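Local coordinates for alpha-n-acetylglucosaminidase family protein (Clostridium perfringens, PDB 4A42) that probably binds carbohydrate through this family 32 carbohydrate-binding module, which belongs to a multimodular enzyme that hydrolyses terminal alpha-N-acetylglucosamine residues, at residues Ile92-Val105 with Asn119-Arg131. Numbering follows the deposited sequence.
Sequences IEISNDGTEWTKIV and NILKSGKIGRFVR
Glu93 and Arg131 form a hydrogen-bonded pair where strand 92-95 runs antiparallel to strand 129-131 (161° between axes), within one sheet of the beta-sandwich typical of F5/8 type C domains and family 32 modules. Their backbones exchange two bonds, Glu93 N to Arg131 O and Arg131 N to Glu93 O, both 2.8 Å. The side chains lie alongside each other on the same face, and the guanidinium grips the carboxylate side-on: Arg131 NE meets Glu93 OE1 at 2.8 Å from above the carboxylate plane, while Arg131 NH2 reaches Glu93 OE2 at 3.0 Å. Glu93 OE1 also accepts from Asn133. Arg131 CG is anti to the backbone N, and a bend at chi3 (69°) brings the guanidinium flat over Trp101; with planes 18° apart and CZ 3.7 Å from the centroid of the five-membered ring, this is a stacked cation-pi pair. Ser95 CB packs against the opposite indole face, so the ring is held between the two. Trp101 CH2 also touches Phe129 CB at 3.6 Å.

On the sheet's other face Val130 CG1 meets Ile92 CG2, and farther along Ile104 CD1 packs on Leu121 CD2 at 3.5 Å. Contact is looser at exposed Asn96, where a water donates to both Asn96 OD1 and Ile126 O. Beside it, a classic bulge places Arg128 and Phe129 opposite Ser95, whose carbonyl O accepts from both Arg128 N and Phe129 N, each at 2.9 Å.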
ATOM      1  N   ILE A  92      -4.798   2.940   5.101  1.00 14.04           N
ATOM      2  CA  ILE A  92      -3.368   3.163   5.070  1.00 14.63           C
ATOM      3  C   ILE A  92      -2.950   3.669   6.441  1.00 14.85           C
ATOM      4  O   ILE A  92      -3.557   4.600   6.976  1.00 16.17           O
ATOM      5  CB  ILE A  92      -3.007   4.210   4.003  1.00 13.88           C
ATOM      6  CG1 ILE A  92      -3.599   3.818   2.636  1.00 13.78           C
ATOM      7  CG2 ILE A  92      -1.494   4.369   3.897  1.00 16.80           C
ATOM      8  CD1 ILE A  92      -3.207   4.782   1.523  1.00 15.65           C
ATOM      9  N   GLU A  93      -1.930   3.032   7.008  1.00 15.53           N
ATOM     10  CA  GLU A  93      -1.386   3.401   8.309  1.00 16.43           C
ATOM     11  C   GLU A  93       0.098   3.684   8.153  1.00 17.83           C
ATOM     12  O   GLU A  93       0.756   3.085   7.318  1.00 18.07           O
ATOM     13  CB  GLU A  93      -1.544   2.257   9.307  1.00 20.04           C
ATOM     14  CG  GLU A  93      -2.962   1.939   9.745  1.00 21.17           C
ATOM     15  CD  GLU A  93      -3.022   0.619  10.486  1.00 23.19           C
ATOM     16  OE1 GLU A  93      -2.936  -0.430   9.823  1.00 22.54           O
ATOM     17  OE2 GLU A  93      -3.121   0.629  11.728  1.00 24.95           O
ATOM     18  N   ILE A  94       0.632   4.584   8.974  1.00 19.52           N
ATOM     19  CA  ILE A  94       2.071   4.821   8.989  1.00 21.82           C
ATOM     20  C   ILE A  94       2.590   4.712  10.416  1.00 22.54           C
ATOM     21  O   ILE A  94       1.827   4.888  11.372  1.00 23.06           O
ATOM     22  CB  ILE A  94       2.444   6.193   8.385  1.00 22.89           C
ATOM     23  CG1 ILE A  94       1.742   7.333   9.131  1.00 25.22           C
ATOM     24  CG2 ILE A  94       2.107   6.216   6.889  1.00 23.65           C
ATOM     25  CD1 ILE A  94       2.231   8.717   8.726  1.00 23.86           C
ATOM     26  N   SER A  95       3.877   4.403  10.550  1.00 23.27           N
ATOM     27  CA  SER A  95       4.513   4.303  11.859  1.00 23.26           C
ATOM     28  C   SER A  95       5.987   4.660  11.772  1.00 25.15           C
ATOM     29  O   SER A  95       6.611   4.525  10.711  1.00 25.90           O
ATOM     30  CB  SER A  95       4.363   2.895  12.435  1.00 24.23           C
ATOM     31  OG  SER A  95       4.915   2.817  13.744  1.00 25.06           O
ATOM     32  N   ASN A  96       6.543   5.096  12.905  1.00 25.92           N
ATOM     33  CA  ASN A  96       7.973   5.333  13.029  1.00 28.48           C
ATOM     34  C   ASN A  96       8.692   4.173  13.687  1.00 31.37           C
ATOM     35  O   ASN A  96       9.791   3.815  13.298  1.00 30.40           O
ATOM     36  CB  ASN A  96       8.236   6.634  13.781  1.00 30.20           C
ATOM     37  CG  ASN A  96       7.818   7.827  12.999  1.00 32.87           C
ATOM     38  OD1 ASN A  96       7.821   7.804  11.783  1.00 34.70           O
ATOM     39  ND2 ASN A  96       7.460   8.882  13.684  1.00 35.22           N
ATOM     40  N   ASP A  97       8.070   3.581  14.695  1.00 33.02           N
ATOM     41  CA  ASP A  97       8.697   2.498  15.434  1.00 34.46           C
ATOM     42  C   ASP A  97       8.199   1.108  15.088  1.00 35.03           C
ATOM     43  O   ASP A  97       8.749   0.119  15.531  1.00 34.52           O
ATOM     44  CB  ASP A  97       8.578   2.742  16.941  1.00 35.69           C
ATOM     45  CG  ASP A  97       7.143   2.892  17.400  1.00 36.98           C
ATOM     46  OD1 ASP A  97       6.218   2.584  16.626  1.00 36.36           O
ATOM     47  OD2 ASP A  97       6.943   3.310  18.551  1.00 37.85           O
ATOM     48  N   GLY A  98       7.146   1.048  14.289  1.00 34.22           N
ATOM     49  CA  GLY A  98       6.567  -0.211  13.889  1.00 35.23           C
ATOM     50  C   GLY A  98       5.611  -0.815  14.892  1.00 38.47           C
ATOM     51  O   GLY A  98       5.127  -1.919  14.689  1.00 40.40           O
ATOM     52  N   THR A  99       5.331  -0.106  15.976  1.00 37.74           N
ATOM     53  CA  THR A  99       4.417  -0.599  16.972  1.00 37.80           C
ATOM     54  C   THR A  99       3.232   0.333  17.148  1.00 33.75           C
ATOM     55  O   THR A  99       2.140  -0.115  17.352  1.00 34.26           O
ATOM     56  CB  THR A  99       5.119  -0.864  18.325  1.00 42.22           C
ATOM     57  OG1 THR A  99       4.956   0.254  19.181  1.00 45.71           O
ATOM     58  CG2 THR A  99       6.551  -1.121  18.135  1.00 42.76           C
ATOM     59  N   GLU A 100       3.459   1.620  17.054  1.00 30.05           N
ATOM     60  CA  GLU A 100       2.359   2.558  17.189  1.00 27.51           C
ATOM     61  C   GLU A 100       2.005   3.117  15.828  1.00 25.96           C
ATOM     62  O   GLU A 100       2.786   3.830  15.223  1.00 27.04           O
ATOM     63  CB  GLU A 100       2.716   3.701  18.131  1.00 26.92           C
ATOM     64  CG  GLU A 100       1.571   4.665  18.361  1.00 30.80           C
ATOM     65  CD  GLU A 100       1.830   5.639  19.479  1.00 33.04           C
ATOM     66  OE1 GLU A 100       1.595   5.281  20.632  1.00 33.68           O
ATOM     67  OE2 GLU A 100       2.235   6.766  19.190  1.00 36.53           O
ATOM     68  N   TRP A 101       0.787   2.816  15.389  1.00 24.40           N
ATOM     69  CA  TRP A 101       0.344   3.139  14.037  1.00 23.88           C
ATOM     70  C   TRP A 101      -0.657   4.279  13.972  1.00 23.97           C
ATOM     71  O   TRP A 101      -1.556   4.382  14.806  1.00 23.90           O
ATOM     72  CB  TRP A 101      -0.277   1.907  13.377  1.00 24.64           C
ATOM     73  CG  TRP A 101       0.669   0.756  13.283  1.00 23.51           C
ATOM     74  CD1 TRP A 101       0.889  -0.202  14.230  1.00 26.58           C
ATOM     75  CD2 TRP A 101       1.526   0.443  12.185  1.00 22.32           C
ATOM     76  NE1 TRP A 101       1.830  -1.097  13.787  1.00 24.89           N
ATOM     77  CE2 TRP A 101       2.249  -0.718  12.532  1.00 22.78           C
ATOM     78  CE3 TRP A 101       1.769   1.030  10.937  1.00 20.70           C
ATOM     79  CZ2 TRP A 101       3.184  -1.307  11.686  1.00 22.58           C
ATOM     80  CZ3 TRP A 101       2.706   0.445  10.088  1.00 21.21           C
ATOM     81  CH2 TRP A 101       3.399  -0.709  10.471  1.00 22.26           C
ATOM     82  N   THR A 102      -0.502   5.113  12.950  1.00 21.53           N
ATOM     83  CA  THR A 102      -1.465   6.161  12.642  1.00 22.10           C
ATOM     84  C   THR A 102      -2.195   5.897  11.321  1.00 21.93           C
ATOM     85  O   THR A 102      -1.581   5.869  10.243  1.00 21.15           O
ATOM     86  CB  THR A 102      -0.789   7.546  12.602  1.00 22.68           C
ATOM     87  OG1 THR A 102      -0.163   7.803  13.870  1.00 23.76           O
ATOM     88  CG2 THR A 102      -1.818   8.637  12.317  1.00 23.91           C
ATOM     89  N   LYS A 103      -3.498   5.717  11.410  1.00 21.16           N
ATOM     90  CA  LYS A 103      -4.328   5.490  10.241  1.00 20.49           C
ATOM     91  C   LYS A 103      -4.596   6.819   9.583  1.00 20.12           C
ATOM     92  O   LYS A 103      -5.300   7.636  10.109  1.00 22.10           O
ATOM     93  CB  LYS A 103      -5.640   4.774  10.621  1.00 20.00           C
ATOM     94  CG  LYS A 103      -6.447   4.230   9.439  1.00 22.65           C
ATOM     95  CD  LYS A 103      -7.596   3.377   9.810  1.00 23.43           C
ATOM     96  CE  LYS A 103      -7.188   2.157  10.589  1.00 26.43           C
ATOM     97  NZ  LYS A 103      -8.297   1.277  11.000  1.00 25.74           N
ATOM     98  N   ILE A 104      -4.046   7.009   8.401  1.00 19.20           N
ATOM     99  CA  ILE A 104      -4.110   8.295   7.710  1.00 18.82           C
ATOM    100  C   ILE A 104      -5.129   8.320   6.576  1.00 19.43           C
ATOM    101  O   ILE A 104      -5.533   9.393   6.136  1.00 22.26           O
ATOM    102  CB  ILE A 104      -2.738   8.723   7.146  1.00 21.50           C
ATOM    103  CG1 ILE A 104      -2.173   7.626   6.242  1.00 21.87           C
ATOM    104  CG2 ILE A 104      -1.764   9.072   8.281  1.00 21.43           C
ATOM    105  CD1 ILE A 104      -1.046   8.080   5.342  1.00 22.92           C
ATOM    106  N   VAL A 105      -5.525   7.146   6.093  1.00 17.13           N
ATOM    107  CA  VAL A 105      -6.606   7.035   5.114  1.00 16.18           C
ATOM    108  C   VAL A 105      -7.486   5.881   5.550  1.00 15.73           C
ATOM    109  O   VAL A 105      -6.991   4.796   5.828  1.00 15.42           O
ATOM    110  CB  VAL A 105      -6.092   6.742   3.690  1.00 17.56           C
ATOM    111  CG1 VAL A 105      -7.272   6.529   2.737  1.00 17.83           C
ATOM    112  CG2 VAL A 105      -5.191   7.856   3.192  1.00 19.38           C
ATOM    113  N   ASN A 119      -4.004   9.013  -2.882  1.00 18.77           N
ATOM    114  CA  ASN A 119      -4.204   9.820  -1.675  1.00 20.64           C
ATOM    115  C   ASN A 119      -3.027  10.750  -1.429  1.00 21.28           C
ATOM    116  O   ASN A 119      -1.885  10.306  -1.357  1.00 23.03           O
ATOM    117  CB  ASN A 119      -4.386   8.936  -0.437  1.00 21.90           C
ATOM    118  CG  ASN A 119      -5.717   8.218  -0.418  1.00 22.87           C
ATOM    119  OD1 ASN A 119      -5.805   7.056  -0.786  1.00 21.65           O
ATOM    120  ND2 ASN A 119      -6.761   8.915   0.000  1.00 22.38           N
ATOM    121  N   ILE A 120      -3.306  12.040  -1.274  1.00 25.60           N
ATOM    122  CA  ILE A 120      -2.268  13.030  -0.949  1.00 27.49           C
ATOM    123  C   ILE A 120      -2.229  13.304   0.559  1.00 26.88           C
ATOM    124  O   ILE A 120      -3.251  13.629   1.168  1.00 27.73           O
ATOM    125  CB  ILE A 120      -2.479  14.331  -1.726  1.00 30.20           C
ATOM    126  CG1 ILE A 120      -2.442  14.055  -3.233  1.00 30.86           C
ATOM    127  CG2 ILE A 120      -1.438  15.381  -1.335  1.00 29.40           C
ATOM    128  CD1 ILE A 120      -3.785  14.212  -3.917  1.00 32.64           C
ATOM    129  N   LEU A 121      -1.047  13.171   1.158  1.00 25.99           N
ATOM    130  CA  LEU A 121      -0.917  13.265   2.606  1.00 28.95           C
ATOM    131  C   LEU A 121      -0.812  14.719   3.065  1.00 30.66           C
ATOM    132  O   LEU A 121      -0.410  15.594   2.296  1.00 31.33           O
ATOM    133  CB  LEU A 121       0.287  12.457   3.107  1.00 31.49           C
ATOM    134  CG  LEU A 121       0.130  10.940   3.215  1.00 32.63           C
ATOM    135  CD1 LEU A 121      -0.032  10.315   1.847  1.00 32.99           C
ATOM    136  CD2 LEU A 121       1.306  10.308   3.960  1.00 31.37           C
ATOM    137  N   LYS A 122      -1.187  14.969   4.316  1.00 31.58           N
ATOM    138  CA  LYS A 122      -1.018  16.291   4.906  1.00 32.56           C
ATOM    139  C   LYS A 122       0.444  16.694   4.802  1.00 34.30           C
ATOM    140  O   LYS A 122       1.329  15.837   4.755  1.00 34.74           O
ATOM    141  CB  LYS A 122      -1.452  16.296   6.374  1.00 33.06           C
ATOM    142  N   SER A 123       0.716  17.997   4.780  1.00 35.16           N
ATOM    143  CA  SER A 123       2.084  18.460   4.715  1.00 36.15           C
ATOM    144  C   SER A 123       2.870  17.945   5.909  1.00 37.69           C
ATOM    145  O   SER A 123       2.342  17.847   7.006  1.00 40.06           O
ATOM    146  CB  SER A 123       2.117  19.983   4.663  1.00 37.27           C
ATOM    147  OG  SER A 123       3.436  20.486   4.778  1.00 39.85           O
ATOM    148  N   GLY A 124       4.113  17.573   5.678  1.00 35.56           N
ATOM    149  CA  GLY A 124       5.004  17.207   6.763  1.00 35.41           C
ATOM    150  C   GLY A 124       4.818  15.814   7.329  1.00 34.62           C
ATOM    151  O   GLY A 124       5.284  15.526   8.433  1.00 36.17           O
ATOM    152  N   LYS A 125       4.145  14.942   6.584  1.00 32.41           N
ATOM    153  CA  LYS A 125       3.969  13.565   7.025  1.00 31.46           C
ATOM    154  C   LYS A 125       5.255  12.787   6.803  1.00 30.57           C
ATOM    155  O   LYS A 125       5.888  12.894   5.758  1.00 31.17           O
ATOM    156  CB  LYS A 125       2.821  12.884   6.276  1.00 30.49           C
ATOM    157  N   ILE A 126       5.646  12.005   7.788  1.00 31.57           N
ATOM    158  CA  ILE A 126       6.778  11.132   7.654  1.00 30.44           C
ATOM    159  C   ILE A 126       6.520   9.775   8.265  1.00 29.61           C
ATOM    160  O   ILE A 126       5.639   9.612   9.073  1.00 29.14           O
ATOM    161  CB  ILE A 126       8.087  11.752   8.256  1.00 34.72           C
ATOM    162  CG1 ILE A 126       8.232  11.414   9.715  1.00 37.48           C
ATOM    163  CG2 ILE A 126       8.129  13.208   8.035  1.00 33.47           C
ATOM    164  CD1 ILE A 126       9.416  10.579   9.961  1.00 40.36           C
ATOM    165  N   GLY A 127       7.302   8.796   7.881  1.00 28.64           N
ATOM    166  CA  GLY A 127       7.144   7.481   8.450  1.00 28.07           C
ATOM    167  C   GLY A 127       8.217   6.541   7.967  1.00 27.09           C
ATOM    168  O   GLY A 127       8.799   6.732   6.897  1.00 28.81           O
ATOM    169  N   ARG A 128       8.532   5.534   8.747  1.00 28.66           N
ATOM    170  CA  ARG A 128       9.350   4.451   8.274  1.00 26.74           C
ATOM    171  C   ARG A 128       8.517   3.283   7.712  1.00 25.68           C
ATOM    172  O   ARG A 128       8.898   2.661   6.748  1.00 27.05           O
ATOM    173  CB  ARG A 128      10.301   3.956   9.364  1.00 26.90           C
ATOM    174  CG  ARG A 128      11.044   2.717   9.000  1.00 27.15           C
ATOM    175  CD  ARG A 128      12.147   2.378   9.945  1.00 27.12           C
ATOM    176  NE  ARG A 128      12.533   1.002   9.741  1.00 32.28           N
ATOM    177  CZ  ARG A 128      13.430   0.357  10.442  1.00 34.54           C
ATOM    178  NH1 ARG A 128      14.056   0.979  11.419  1.00 36.44           N
ATOM    179  NH2 ARG A 128      13.702  -0.913  10.185  1.00 35.51           N
ATOM    180  N   PHE A 129       7.369   3.018   8.319  1.00 21.93           N
ATOM    181  CA  PHE A 129       6.525   1.902   7.891  1.00 21.64           C
ATOM    182  C   PHE A 129       5.223   2.401   7.304  1.00 22.86           C
ATOM    183  O   PHE A 129       4.601   3.308   7.843  1.00 24.35           O
ATOM    184  CB  PHE A 129       6.229   0.970   9.069  1.00 23.87           C
ATOM    185  CG  PHE A 129       7.459   0.417   9.730  1.00 24.71           C
ATOM    186  CD1 PHE A 129       8.026  -0.774   9.301  1.00 26.36           C
ATOM    187  CD2 PHE A 129       8.050   1.089  10.781  1.00 23.43           C
ATOM    188  CE1 PHE A 129       9.159  -1.278   9.913  1.00 26.29           C
ATOM    189  CE2 PHE A 129       9.184   0.589  11.394  1.00 24.10           C
ATOM    190  CZ  PHE A 129       9.734  -0.596  10.961  1.00 25.12           C
ATOM    191  N   VAL A 130       4.816   1.801   6.189  1.00 20.98           N
ATOM    192  CA  VAL A 130       3.533   2.114   5.588  1.00 20.84           C
ATOM    193  C   VAL A 130       2.770   0.808   5.437  1.00 20.23           C
ATOM    194  O   VAL A 130       3.231  -0.119   4.762  1.00 19.97           O
ATOM    195  CB  VAL A 130       3.692   2.834   4.231  1.00 19.42           C
ATOM    196  CG1 VAL A 130       2.360   3.412   3.772  1.00 20.73           C
ATOM    197  CG2 VAL A 130       4.742   3.940   4.333  1.00 21.29           C
ATOM    198  N   ARG A 131       1.609   0.733   6.088  1.00 17.76           N
ATOM    199  CA  ARG A 131       0.820  -0.484   6.105  1.00 17.13           C
ATOM    200  C   ARG A 131      -0.525  -0.281   5.412  1.00 17.52           C
ATOM    201  O   ARG A 131      -1.218   0.710   5.641  1.00 19.23           O
ATOM    202  CB  ARG A 131       0.626  -1.002   7.535  1.00 16.84           C
ATOM    203  CG  ARG A 131      -0.130  -2.334   7.597  1.00 17.78           C
ATOM    204  CD  ARG A 131      -0.025  -2.975   8.968  1.00 22.61           C
ATOM    205  NE  ARG A 131      -0.765  -2.232   9.977  1.00 24.32           N
ATOM    206  CZ  ARG A 131      -0.724  -2.506  11.277  1.00 27.96           C
ATOM    207  NH1 ARG A 131       0.025  -3.513  11.713  1.00 29.19           N
ATOM    208  NH2 ARG A 131      -1.432  -1.779  12.137  1.00 29.00           N
TER
HETATM  209  O   HOH W   1       4.921   7.814  10.993  1.00 31.99           O